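Local coordinates for beta-lactamase (Klebsiella pneumoniae, PDB 6KBY), which probably hydrolyses the lactam ring of beta-lactam antibiotics as a class C enzyme and here carries AMP in its active site, at residues G271-D276 with E280-P285. Residues are numbered along the deposited sequence; the frame is centred on the assembly and turned at random.
Sequences GEITQD and EQLPYP
Thr-274 and Gln-281 face each other as an antiparallel hydrogen-bonded pair in a beta hairpin. Thr-274 N reaches Gln-281 O at 2.9 Å in an almost straight bond (172°), and Gln-281 N returns one of equal length to Thr-274 O. The two side chains run side by side; beta-branched threonine suits the strand, and its CB rests 3.7 Å from Gln-281 CG.

On the other face, Glu-280 can be followed outward. Its CB lies 4.1 Å from Ile-273 CD1. With CG anti to its own carbonyl carbon (chi1 -57°), that methylene touches the same methyl and, on the same flank, Glu-280 CG lies 3.8 Å from Gln-275 OE1. Beyond CG the chain is extended, and the carboxylate stands almost perpendicular to the Gln-275 amide (86°). OE2 forms a salt bridge with Arg-154, which also donates to Gln-275 OE1, so one guanidinium ties both polar ends together, close to the AMP-binding Tyr-156. A long acid thus combines an apolar stem with a charged tip. Gln-275 NE2 donates onward to Asp-276 O at 3.0 Å, from above the carbonyl plane.

Nearer the open end, Leu-282 CD1 meets Ile-273 CG2 at 4.2 Å; branched aliphatic side chains suit this buried spot. Within the large antiparallel sheet, the hairpin lies between strands 266-270 and 317-325, with Leu-291 of helix 288-294 packed against Leu-282.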
loop_
_atom_site.group_PDB
_atom_site.type_symbol
_atom_site.label_atom_id
_atom_site.label_comp_id
_atom_site.label_asym_id
_atom_site.label_seq_id
_atom_site.Cartn_x
_atom_site.Cartn_y
_atom_site.Cartn_z
ATOM N N GLY A 271 15.291 -1.017 11.746
ATOM C CA GLY A 271 16.080 -0.051 11.003
ATOM C C GLY A 271 15.593 1.350 11.300
ATOM O O GLY A 271 15.410 1.734 12.459
ATOM N N GLU A 272 15.342 2.119 10.241
ATOM C CA GLU A 272 14.882 3.491 10.387
ATOM C C GLU A 272 13.369 3.619 10.522
ATOM O O GLU A 272 12.887 4.722 10.783
ATOM C CB GLU A 272 15.356 4.341 9.204
ATOM C CG GLU A 272 16.870 4.373 9.036
ATOM C CD GLU A 272 17.574 5.045 10.199
ATOM O OE1 GLU A 272 16.984 5.965 10.792
ATOM O OE2 GLU A 272 18.716 4.652 10.524
ATOM N N ILE A 273 12.608 2.539 10.366
ATOM C CA ILE A 273 11.159 2.651 10.275
ATOM C C ILE A 273 10.471 2.184 11.548
ATOM O O ILE A 273 10.986 1.378 12.339
ATOM C CB ILE A 273 10.543 1.941 9.051
ATOM C CG1 ILE A 273 10.575 0.420 9.211
ATOM C CG2 ILE A 273 11.219 2.393 7.772
ATOM C CD1 ILE A 273 9.690 -0.300 8.195
ATOM N N THR A 274 9.260 2.698 11.716
ATOM C CA THR A 274 8.259 2.118 12.592
ATOM C C THR A 274 7.273 1.365 11.712
ATOM O O THR A 274 6.704 1.940 10.770
ATOM C CB THR A 274 7.569 3.230 13.371
ATOM O OG1 THR A 274 8.539 3.878 14.208
ATOM C CG2 THR A 274 6.418 2.689 14.217
ATOM N N GLN A 275 7.137 0.068 11.975
ATOM C CA GLN A 275 6.216 -0.782 11.236
ATOM C C GLN A 275 4.851 -0.715 11.909
ATOM O O GLN A 275 4.703 -1.113 13.075
ATOM C CB GLN A 275 6.732 -2.219 11.208
ATOM C CG GLN A 275 5.794 -3.181 10.499
ATOM C CD GLN A 275 5.683 -2.892 9.021
ATOM O OE1 GLN A 275 6.669 -2.980 8.279
ATOM N NE2 GLN A 275 4.483 -2.534 8.579
ATOM N N ASP A 276 3.870 -0.176 11.183
ATOM C CA ASP A 276 2.478 -0.144 11.610
ATOM C C ASP A 276 1.777 -1.390 11.059
ATOM O O ASP A 276 2.433 -2.380 10.725
ATOM C CB ASP A 276 1.794 1.142 11.131
ATOM C CG ASP A 276 2.531 2.429 11.513
ATOM O OD1 ASP A 276 3.413 2.465 12.399
ATOM O OD2 ASP A 276 2.175 3.450 10.862
ATOM N N GLU A 280 4.045 1.959 6.915
ATOM C CA GLU A 280 5.356 2.177 7.502
ATOM C C GLU A 280 5.511 3.669 7.736
ATOM O O GLU A 280 5.038 4.476 6.928
ATOM C CB GLU A 280 6.444 1.686 6.542
ATOM C CG GLU A 280 6.283 0.216 6.178
ATOM C CD GLU A 280 7.036 -0.185 4.920
ATOM O OE1 GLU A 280 7.813 0.642 4.386
ATOM O OE2 GLU A 280 6.839 -1.331 4.456
ATOM N N GLN A 281 6.175 4.054 8.822
ATOM C CA GLN A 281 6.288 5.474 9.116
ATOM C C GLN A 281 7.655 5.804 9.687
ATOM O O GLN A 281 8.382 4.938 10.186
ATOM C CB GLN A 281 5.185 5.960 10.060
ATOM C CG GLN A 281 5.359 5.480 11.479
ATOM C CD GLN A 281 4.163 5.806 12.357
ATOM O OE1 GLN A 281 3.020 5.767 11.906
ATOM N NE2 GLN A 281 4.424 6.122 13.622
ATOM N N LEU A 282 7.980 7.091 9.618
ATOM C CA LEU A 282 9.177 7.648 10.216
ATOM C C LEU A 282 8.807 8.957 10.894
ATOM O O LEU A 282 7.877 9.639 10.450
ATOM C CB LEU A 282 10.247 7.940 9.156
ATOM C CG LEU A 282 10.846 6.733 8.436
ATOM C CD1 LEU A 282 9.999 6.337 7.228
ATOM C CD2 LEU A 282 12.269 7.031 8.009
ATOM N N PRO A 283 9.515 9.336 11.956
ATOM C CA PRO A 283 9.246 10.639 12.580
ATOM C C PRO A 283 9.414 11.789 11.592
ATOM O O PRO A 283 10.286 11.767 10.723
ATOM C CB PRO A 283 10.281 10.711 13.707
ATOM C CG PRO A 283 10.540 9.285 14.055
ATOM C CD PRO A 283 10.450 8.524 12.756
ATOM N N TYR A 284 8.567 12.805 11.738
ATOM C CA TYR A 284 8.579 13.985 10.886
ATOM C C TYR A 284 8.949 15.192 11.754
ATOM O O TYR A 284 8.471 15.287 12.879
ATOM C CB TYR A 284 7.192 14.175 10.278
ATOM C CG TYR A 284 7.044 15.459 9.511
ATOM C CD1 TYR A 284 6.674 16.631 10.155
ATOM C CD2 TYR A 284 7.276 15.508 8.146
ATOM C CE1 TYR A 284 6.544 17.811 9.466
ATOM C CE2 TYR A 284 7.147 16.693 7.443
ATOM C CZ TYR A 284 6.779 17.836 8.113
ATOM O OH TYR A 284 6.646 19.028 7.439
ATOM N N PRO A 285 9.776 16.129 11.252
ATOM C CA PRO A 285 10.402 16.174 9.927
ATOM C C PRO A 285 11.359 15.007 9.712
ATOM O O PRO A 285 12.039 14.573 10.625
ATOM C CB PRO A 285 11.181 17.496 9.944
ATOM C CG PRO A 285 11.373 17.804 11.387
ATOM C CD PRO A 285 10.134 17.306 12.062
#